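Local coordinates for protein endoglucanase (Ruminococcus champanellensis, PDB 6WQV) that probably hydrolyses internal beta-1,4 linkages in cellulose and related plant polysaccharides as a broad-specificity endoglucanase of glycoside hydrolase family 5, and binds cellotriose, at residues A[271-276]-A[282-287]; A[333-338]-A[346-351]. One frame throughout, in Å; residues are numbered along the deposited sequence.

Contact 1 of 2, residues A[271-276]-A[282-287]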
ATOM      1  N   GLN A 271     -14.398  -8.651   9.846  1.00 13.30           N
ATOM      2  CA  GLN A 271     -14.970  -9.933   9.447  1.00 13.20           C
ATOM      3  C   GLN A 271     -15.393  -9.923   7.983  1.00 16.94           C
ATOM      4  O   GLN A 271     -15.301 -10.952   7.304  1.00 17.70           O
ATOM      5  CB  GLN A 271     -16.165 -10.261  10.343  1.00 17.74           C
ATOM      6  CG  GLN A 271     -16.867 -11.565  10.031  1.00 22.31           C
ATOM      7  CD  GLN A 271     -18.047 -11.828  10.961  1.00 32.20           C
ATOM      8  OE1 GLN A 271     -18.005 -12.741  11.788  1.00 38.52           O
ATOM      9  NE2 GLN A 271     -19.101 -11.027  10.832  1.00 32.30           N
ATOM     10  N   GLU A 272     -15.844  -8.771   7.475  1.00 15.56           N
ATOM     11  CA  GLU A 272     -16.245  -8.701   6.071  1.00 17.30           C
ATOM     12  C   GLU A 272     -15.048  -8.897   5.147  1.00 15.03           C
ATOM     13  O   GLU A 272     -15.172  -9.528   4.088  1.00 16.37           O
ATOM     14  CB  GLU A 272     -16.916  -7.359   5.778  1.00 18.30           C
ATOM     15  CG  GLU A 272     -18.323  -7.235   6.316  1.00 25.70           C
ATOM     16  CD  GLU A 272     -19.274  -8.219   5.677  1.00 31.17           C
ATOM     17  OE1 GLU A 272     -19.584  -8.052   4.479  1.00 34.15           O
ATOM     18  OE2 GLU A 272     -19.701  -9.168   6.369  1.00 33.61           O
ATOM     19  N   ILE A 273     -13.893  -8.340   5.510  1.00 14.54           N
ATOM     20  CA  ILE A 273     -12.680  -8.584   4.732  1.00 13.01           C
ATOM     21  C   ILE A 273     -12.336 -10.066   4.747  1.00 16.78           C
ATOM     22  O   ILE A 273     -12.010 -10.660   3.711  1.00 16.89           O
ATOM     23  CB  ILE A 273     -11.521  -7.716   5.259  1.00 12.89           C
ATOM     24  CG1 ILE A 273     -11.894  -6.233   5.150  1.00 14.20           C
ATOM     25  CG2 ILE A 273     -10.237  -8.024   4.505  1.00 16.53           C
ATOM     26  CD1 ILE A 273     -10.942  -5.277   5.851  1.00 14.90           C
ATOM     27  N   TYR A 274     -12.379 -10.686   5.929  1.00 14.84           N
ATOM     28  CA  TYR A 274     -12.117 -12.113   6.031  1.00 15.96           C
ATOM     29  C   TYR A 274     -13.090 -12.914   5.176  1.00 16.27           C
ATOM     30  O   TYR A 274     -12.684 -13.795   4.406  1.00 20.88           O
ATOM     31  CB  TYR A 274     -12.224 -12.531   7.497  1.00 17.42           C
ATOM     32  CG  TYR A 274     -12.117 -14.012   7.718  1.00 20.25           C
ATOM     33  CD1 TYR A 274     -10.920 -14.676   7.499  1.00 23.55           C
ATOM     34  CD2 TYR A 274     -13.207 -14.751   8.150  1.00 20.58           C
ATOM     35  CE1 TYR A 274     -10.815 -16.038   7.701  1.00 28.12           C
ATOM     36  CE2 TYR A 274     -13.112 -16.108   8.360  1.00 24.83           C
ATOM     37  CZ  TYR A 274     -11.918 -16.748   8.129  1.00 29.87           C
ATOM     38  OH  TYR A 274     -11.830 -18.105   8.337  1.00 36.42           O
ATOM     39  N   ASN A 275     -14.386 -12.624   5.305  1.00 16.84           N
ATOM     40  CA  ASN A 275     -15.387 -13.411   4.598  1.00 18.38           C
ATOM     41  C   ASN A 275     -15.282 -13.230   3.090  1.00 17.32           C
ATOM     42  O   ASN A 275     -15.563 -14.169   2.342  1.00 19.13           O
ATOM     43  CB  ASN A 275     -16.790 -13.017   5.050  1.00 19.19           C
ATOM     44  CG  ASN A 275     -17.140 -13.554   6.415  1.00 28.05           C
ATOM     45  OD1 ASN A 275     -16.527 -14.503   6.901  1.00 32.15           O
ATOM     46  ND2 ASN A 275     -18.148 -12.955   7.041  1.00 30.22           N
ATOM     47  N   SER A 276     -14.897 -12.035   2.634  1.00 18.70           N
ATOM     48  CA  SER A 276     -14.833 -11.753   1.202  1.00 20.83           C
ATOM     49  C   SER A 276     -13.645 -12.439   0.537  1.00 19.56           C
ATOM     50  O   SER A 276     -13.736 -12.826  -0.638  1.00 22.13           O
ATOM     51  CB  SER A 276     -14.743 -10.238   0.986  1.00 19.61           C
ATOM     52  OG  SER A 276     -15.918  -9.572   1.421  1.00 22.40           O
ATOM     53  N   ILE A 282      -8.699 -16.691  -0.816  1.00 22.56           N
ATOM     54  CA  ILE A 282      -7.977 -15.600  -1.462  1.00 19.02           C
ATOM     55  C   ILE A 282      -7.217 -14.853  -0.375  1.00 17.11           C
ATOM     56  O   ILE A 282      -7.836 -14.185   0.470  1.00 16.51           O
ATOM     57  CB  ILE A 282      -8.914 -14.654  -2.222  1.00 20.90           C
ATOM     58  CG1 ILE A 282      -9.689 -15.387  -3.307  1.00 26.12           C
ATOM     59  CG2 ILE A 282      -8.102 -13.528  -2.856  1.00 20.93           C
ATOM     60  CD1 ILE A 282     -10.629 -14.478  -4.070  1.00 29.95           C
ATOM     61  N   PRO A 283      -5.890 -14.916  -0.347  1.00 15.31           N
ATOM     62  CA  PRO A 283      -5.151 -14.177   0.677  1.00 15.74           C
ATOM     63  C   PRO A 283      -5.430 -12.684   0.597  1.00 13.90           C
ATOM     64  O   PRO A 283      -5.616 -12.117  -0.483  1.00 14.40           O
ATOM     65  CB  PRO A 283      -3.684 -14.487   0.354  1.00 16.15           C
ATOM     66  CG  PRO A 283      -3.721 -15.748  -0.417  1.00 16.77           C
ATOM     67  CD  PRO A 283      -5.003 -15.726  -1.201  1.00 17.66           C
ATOM     68  N   VAL A 284      -5.446 -12.040   1.761  1.00 13.12           N
ATOM     69  CA  VAL A 284      -5.743 -10.617   1.847  1.00 11.67           C
ATOM     70  C   VAL A 284      -4.909  -9.984   2.952  1.00 10.90           C
ATOM     71  O   VAL A 284      -4.632 -10.603   3.988  1.00 12.85           O
ATOM     72  CB  VAL A 284      -7.261 -10.355   2.051  1.00 13.84           C
ATOM     73  CG1 VAL A 284      -7.749 -11.006   3.347  1.00 14.82           C
ATOM     74  CG2 VAL A 284      -7.566  -8.866   2.017  1.00 13.49           C
ATOM     75  N   ILE A 285      -4.506  -8.740   2.721  1.00 10.25           N
ATOM     76  CA  ILE A 285      -3.732  -7.950   3.669  1.00 10.28           C
ATOM     77  C   ILE A 285      -4.376  -6.574   3.753  1.00 11.11           C
ATOM     78  O   ILE A 285      -4.938  -6.077   2.773  1.00 11.85           O
ATOM     79  CB  ILE A 285      -2.251  -7.846   3.238  1.00 10.86           C
ATOM     80  CG1 ILE A 285      -1.402  -7.215   4.341  1.00 11.41           C
ATOM     81  CG2 ILE A 285      -2.122  -7.047   1.930  1.00 12.26           C
ATOM     82  CD1 ILE A 285       0.088  -7.403   4.139  1.00 13.65           C
ATOM     83  N   ILE A 286      -4.328  -5.968   4.939  1.00 10.79           N
ATOM     84  CA  ILE A 286      -4.743  -4.572   5.110  1.00 11.00           C
ATOM     85  C   ILE A 286      -3.481  -3.737   4.921  1.00 11.33           C
ATOM     86  O   ILE A 286      -2.683  -3.536   5.840  1.00 11.37           O
ATOM     87  CB  ILE A 286      -5.451  -4.328   6.444  1.00 11.73           C
ATOM     88  CG1 ILE A 286      -6.794  -5.064   6.444  1.00 12.67           C
ATOM     89  CG2 ILE A 286      -5.652  -2.827   6.672  1.00 11.77           C
ATOM     90  CD1 ILE A 286      -7.440  -5.202   7.797  1.00 12.21           C
ATOM     91  N   GLY A 287      -3.281  -3.265   3.683  1.00 10.42           N
ATOM     92  CA  GLY A 287      -2.050  -2.587   3.325  1.00 11.06           C
ATOM     93  C   GLY A 287      -1.954  -1.167   3.812  1.00 10.71           C
ATOM     94  O   GLY A 287      -0.850  -0.608   3.823  1.00 10.65           O
TER
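Ile273 meets Val284 and Ile286 in a buried, wholly apolar helix-to-strand contact of the TIM barrel, where helix 263-278 lies against the outside of strand 284-289, the seventh strand of the parallel barrel. A single helical residue spans two strand residues that lie two positions apart and both reach the helix. Its two branches divide the work. CG2, set anti to the backbone N by a chi1 of -60°, touches Val284 CG2 at 3.7 Å and lies 4.1 Å from Val284 CG1, so both methyls of the valine are engaged. The other branch ends in CD1, which meets Ile286 CD1 at 4.0 Å. That isoleucine points its CB past the helix and depends on its extended CG1-CD1 arm to make the contact. Ile273 crosses both partners at roughly a right angle, so methyl groups touch without the chains running alongside one another.

The neighbouring elements close the cluster: Ile240 of strand 236-241 packs on Ile273 and Val284, while Ile316 covers Ile273 and Ile286. One turn along the helix, Ser276 OG donates to Glu272 O at 2.8 Å, tilted 31° from the carbonyl plane; Ser276 N reaches the same oxygen from the opposite face, so the hydroxyl is spent on its own helix. Replacing Ile273 by an alanine would probably open a gap between helix and strand, leaving the Val284 methyls and Ile286 CD1 without their shared partner. With only methyl and methylene groups meeting between the two segments, their cohesion rests on fit and the exclusion of water, while backbone hydrogen bonds from Ile285 to strand 236-241 hold the strand in the barrel.

Contact 2 of 2, residues A[333-338]-A[346-351]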
ATOM      1  N   PHE A 333      -1.360  11.351  10.496  1.00 11.65           N
ATOM      2  CA  PHE A 333      -1.191   9.920  10.690  1.00 10.45           C
ATOM      3  C   PHE A 333       0.207   9.547  11.178  1.00 11.61           C
ATOM      4  O   PHE A 333       0.573   8.369  11.161  1.00 12.94           O
ATOM      5  CB  PHE A 333      -1.514   9.168   9.395  1.00 11.14           C
ATOM      6  CG  PHE A 333      -2.993   9.057   9.092  1.00 11.27           C
ATOM      7  CD1 PHE A 333      -3.818   8.256   9.874  1.00 13.56           C
ATOM      8  CD2 PHE A 333      -3.540   9.691   7.989  1.00 12.57           C
ATOM      9  CE1 PHE A 333      -5.169   8.131   9.585  1.00 12.90           C
ATOM     10  CE2 PHE A 333      -4.892   9.563   7.694  1.00 14.76           C
ATOM     11  CZ  PHE A 333      -5.704   8.785   8.500  1.00 12.77           C
ATOM     12  N   GLY A 334       0.991  10.521  11.634  1.00 11.31           N
ATOM     13  CA  GLY A 334       2.340  10.225  12.073  1.00 11.03           C
ATOM     14  C   GLY A 334       2.374   9.295  13.273  1.00 10.04           C
ATOM     15  O   GLY A 334       1.505   9.327  14.147  1.00 11.86           O
ATOM     16  N   LEU A 335       3.419   8.475  13.321  1.00 10.48           N
ATOM     17  CA  LEU A 335       3.663   7.578  14.443  1.00 11.68           C
ATOM     18  C   LEU A 335       5.127   7.712  14.831  1.00 10.88           C
ATOM     19  O   LEU A 335       5.432   7.982  15.997  1.00 13.06           O
ATOM     20  CB  LEU A 335       3.285   6.148  14.065  1.00 13.87           C
ATOM     21  CG  LEU A 335       3.195   5.114  15.181  1.00 13.91           C
ATOM     22  CD1 LEU A 335       2.083   5.441  16.156  1.00 20.43           C
ATOM     23  CD2 LEU A 335       2.969   3.737  14.588  1.00 15.10           C
ATOM     24  N   LEU A 336       6.023   7.565  13.858  1.00 10.74           N
ATOM     25  CA  LEU A 336       7.442   7.858  14.040  1.00 11.65           C
ATOM     26  C   LEU A 336       7.693   9.308  13.657  1.00 10.80           C
ATOM     27  O   LEU A 336       7.399   9.719  12.529  1.00 12.19           O
ATOM     28  CB  LEU A 336       8.296   6.966  13.137  1.00 13.48           C
ATOM     29  CG  LEU A 336       9.808   7.250  13.134  1.00 13.94           C
ATOM     30  CD1 LEU A 336      10.385   7.038  14.524  1.00 15.66           C
ATOM     31  CD2 LEU A 336      10.499   6.364  12.104  1.00 16.27           C
ATOM     32  N   ASN A 337       8.250  10.087  14.580  1.00 10.61           N
ATOM     33  CA  ASN A 337       8.728  11.421  14.244  1.00 11.78           C
ATOM     34  C   ASN A 337      10.105  11.232  13.620  1.00 11.24           C
ATOM     35  O   ASN A 337      11.083  10.941  14.314  1.00 12.43           O
ATOM     36  CB  ASN A 337       8.749  12.309  15.479  1.00 13.52           C
ATOM     37  CG  ASN A 337       9.114  13.734  15.161  1.00 13.78           C
ATOM     38  OD1 ASN A 337       9.900  14.005  14.253  1.00 14.69           O
ATOM     39  ND2 ASN A 337       8.547  14.668  15.913  1.00 15.96           N
ATOM     40  N   ARG A 338      10.190  11.372  12.294  1.00 12.03           N
ATOM     41  CA  ARG A 338      11.397  10.964  11.585  1.00 11.57           C
ATOM     42  C   ARG A 338      12.581  11.871  11.894  1.00 14.11           C
ATOM     43  O   ARG A 338      13.727  11.407  11.912  1.00 15.28           O
ATOM     44  CB  ARG A 338      11.127  10.917  10.076  1.00 12.84           C
ATOM     45  CG  ARG A 338      10.135   9.839   9.658  1.00 11.66           C
ATOM     46  CD  ARG A 338       9.941   9.808   8.165  1.00 11.33           C
ATOM     47  NE  ARG A 338       8.633   9.259   7.831  1.00 12.17           N
ATOM     48  CZ  ARG A 338       8.126   9.252   6.606  1.00 10.58           C
ATOM     49  NH1 ARG A 338       8.818   9.738   5.595  1.00 11.33           N
ATOM     50  NH2 ARG A 338       6.915   8.758   6.405  1.00 11.10           N
ATOM     51  N   PRO A 346       3.742   6.670  22.121  1.00 14.58           N
ATOM     52  CA  PRO A 346       4.209   5.361  22.613  1.00 15.80           C
ATOM     53  C   PRO A 346       3.101   4.445  23.115  1.00 16.22           C
ATOM     54  O   PRO A 346       3.218   3.224  22.957  1.00 16.42           O
ATOM     55  CB  PRO A 346       5.206   5.731  23.722  1.00 18.41           C
ATOM     56  CG  PRO A 346       4.833   7.159  24.113  1.00 20.71           C
ATOM     57  CD  PRO A 346       4.372   7.799  22.828  1.00 15.81           C
ATOM     58  N   GLU A 347       2.042   4.983  23.727  1.00 16.46           N
ATOM     59  CA  GLU A 347       0.965   4.129  24.225  1.00 17.53           C
ATOM     60  C   GLU A 347       0.214   3.478  23.070  1.00 16.79           C
ATOM     61  O   GLU A 347      -0.255   2.340  23.192  1.00 17.24           O
ATOM     62  CB  GLU A 347       0.007   4.943  25.087  1.00 20.03           C
ATOM     63  CG  GLU A 347       0.585   5.428  26.406  1.00 26.90           C
ATOM     64  CD  GLU A 347      -0.478   5.998  27.327  1.00 34.95           C
ATOM     65  OE1 GLU A 347      -1.680   5.745  27.085  1.00 36.47           O
ATOM     66  OE2 GLU A 347      -0.114   6.705  28.290  1.00 38.11           O
ATOM     67  N   LEU A 348       0.089   4.193  21.956  1.00 14.75           N
ATOM     68  CA  LEU A 348      -0.563   3.633  20.781  1.00 14.39           C
ATOM     69  C   LEU A 348       0.306   2.568  20.128  1.00 15.26           C
ATOM     70  O   LEU A 348      -0.196   1.499  19.749  1.00 14.73           O
ATOM     71  CB  LEU A 348      -0.880   4.758  19.802  1.00 14.71           C
ATOM     72  CG  LEU A 348      -1.437   4.364  18.435  1.00 14.77           C
ATOM     73  CD1 LEU A 348      -2.718   3.578  18.564  1.00 16.10           C
ATOM     74  CD2 LEU A 348      -1.659   5.624  17.600  1.00 14.93           C
ATOM     75  N   LEU A 349       1.609   2.831  19.991  1.00 14.72           N
ATOM     76  CA  LEU A 349       2.525   1.806  19.496  1.00 13.30           C
ATOM     77  C   LEU A 349       2.426   0.540  20.344  1.00 15.75           C
ATOM     78  O   LEU A 349       2.281  -0.568  19.818  1.00 15.15           O
ATOM     79  CB  LEU A 349       3.961   2.339  19.477  1.00 14.56           C
ATOM     80  CG  LEU A 349       5.022   1.394  18.909  1.00 14.85           C
ATOM     81  CD1 LEU A 349       4.811   1.208  17.413  1.00 17.44           C
ATOM     82  CD2 LEU A 349       6.429   1.907  19.191  1.00 16.62           C
ATOM     83  N   GLU A 350       2.488   0.687  21.670  1.00 15.16           N
ATOM     84  CA  GLU A 350       2.393  -0.468  22.557  1.00 15.80           C
ATOM     85  C   GLU A 350       1.080  -1.218  22.351  1.00 16.87           C
ATOM     86  O   GLU A 350       1.045  -2.453  22.381  1.00 17.67           O
ATOM     87  CB  GLU A 350       2.524   0.012  24.005  1.00 19.87           C
ATOM     88  CG  GLU A 350       2.319  -1.028  25.083  1.00 25.72           C
ATOM     89  CD  GLU A 350       2.372  -0.431  26.490  1.00 33.08           C
ATOM     90  OE1 GLU A 350       1.547   0.455  26.815  1.00 35.17           O
ATOM     91  OE2 GLU A 350       3.255  -0.841  27.269  1.00 37.50           O
ATOM     92  N   ALA A 351      -0.013  -0.482  22.144  1.00 16.74           N
ATOM     93  CA  ALA A 351      -1.307  -1.117  21.944  1.00 19.29           C
ATOM     94  C   ALA A 351      -1.310  -1.998  20.700  1.00 17.81           C
ATOM     95  O   ALA A 351      -1.888  -3.089  20.707  1.00 19.03           O
ATOM     96  CB  ALA A 351      -2.389  -0.042  21.844  1.00 19.96           C
TER
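The segment that follows the eighth barrel strand, carrying Phe333 of the glycan pocket, is packed here against the C-terminal helix 346-353 through three buried leucines. Leu335 reaches the helix with both methyls: CD1 touches Leu348 CD2 at 4.0 Å, and CD2 approaches Leu349 CD1 at 4.2 Å. The leucine fork is thus shared between consecutive helical residues. Its CG stands anti to the backbone N (chi1 -168°), which carries the fork out toward the helix, and the side chains of Leu335 and Leu348 meet at an oblique angle.

Trp343, on the short antiparallel hairpin formed by 336-337 and 342-343, packs on both Leu335 and Leu349 and so bridges the two sides. Beyond the contact, Leu348 also touches Arg300 of helix 297-313. Two residues before Leu335, the ring of Phe333 turns elsewhere, meeting Trp321, Tyr243 and a bound glucose unit. The backbone near the leucine is tied separately, Leu336 N donating to Asp322 OD2. Because the leucine contacts are purely apolar and nondirectional, they join the chain just ahead of the hairpin to the helix through close fit and the burial of methyl groups from water, whereas hydrogen bonds fix the path of the chain beside the sugar-binding site.

Overall arrangement
Contacts 1 and 2 come in series along the chain, the first complete before the second begins, and their centres lie 25 Å apart, with nearest atoms about 11 Å from each other and no touch between them. Contact 1 belongs to the barrel itself, joining helix 263-278 to strand 284-289. Contact 2 lies past the last barrel strand, 318-322, where Leu335, just before the hairpin 336-337/342-343, meets the terminal helix 346-353. Helix 297-313, placed between them in sequence, touches the helix of contact 2. One contact thus packs the barrel wall and the other its C-terminal extension, the latter adjoining Phe333 at the bound glycan.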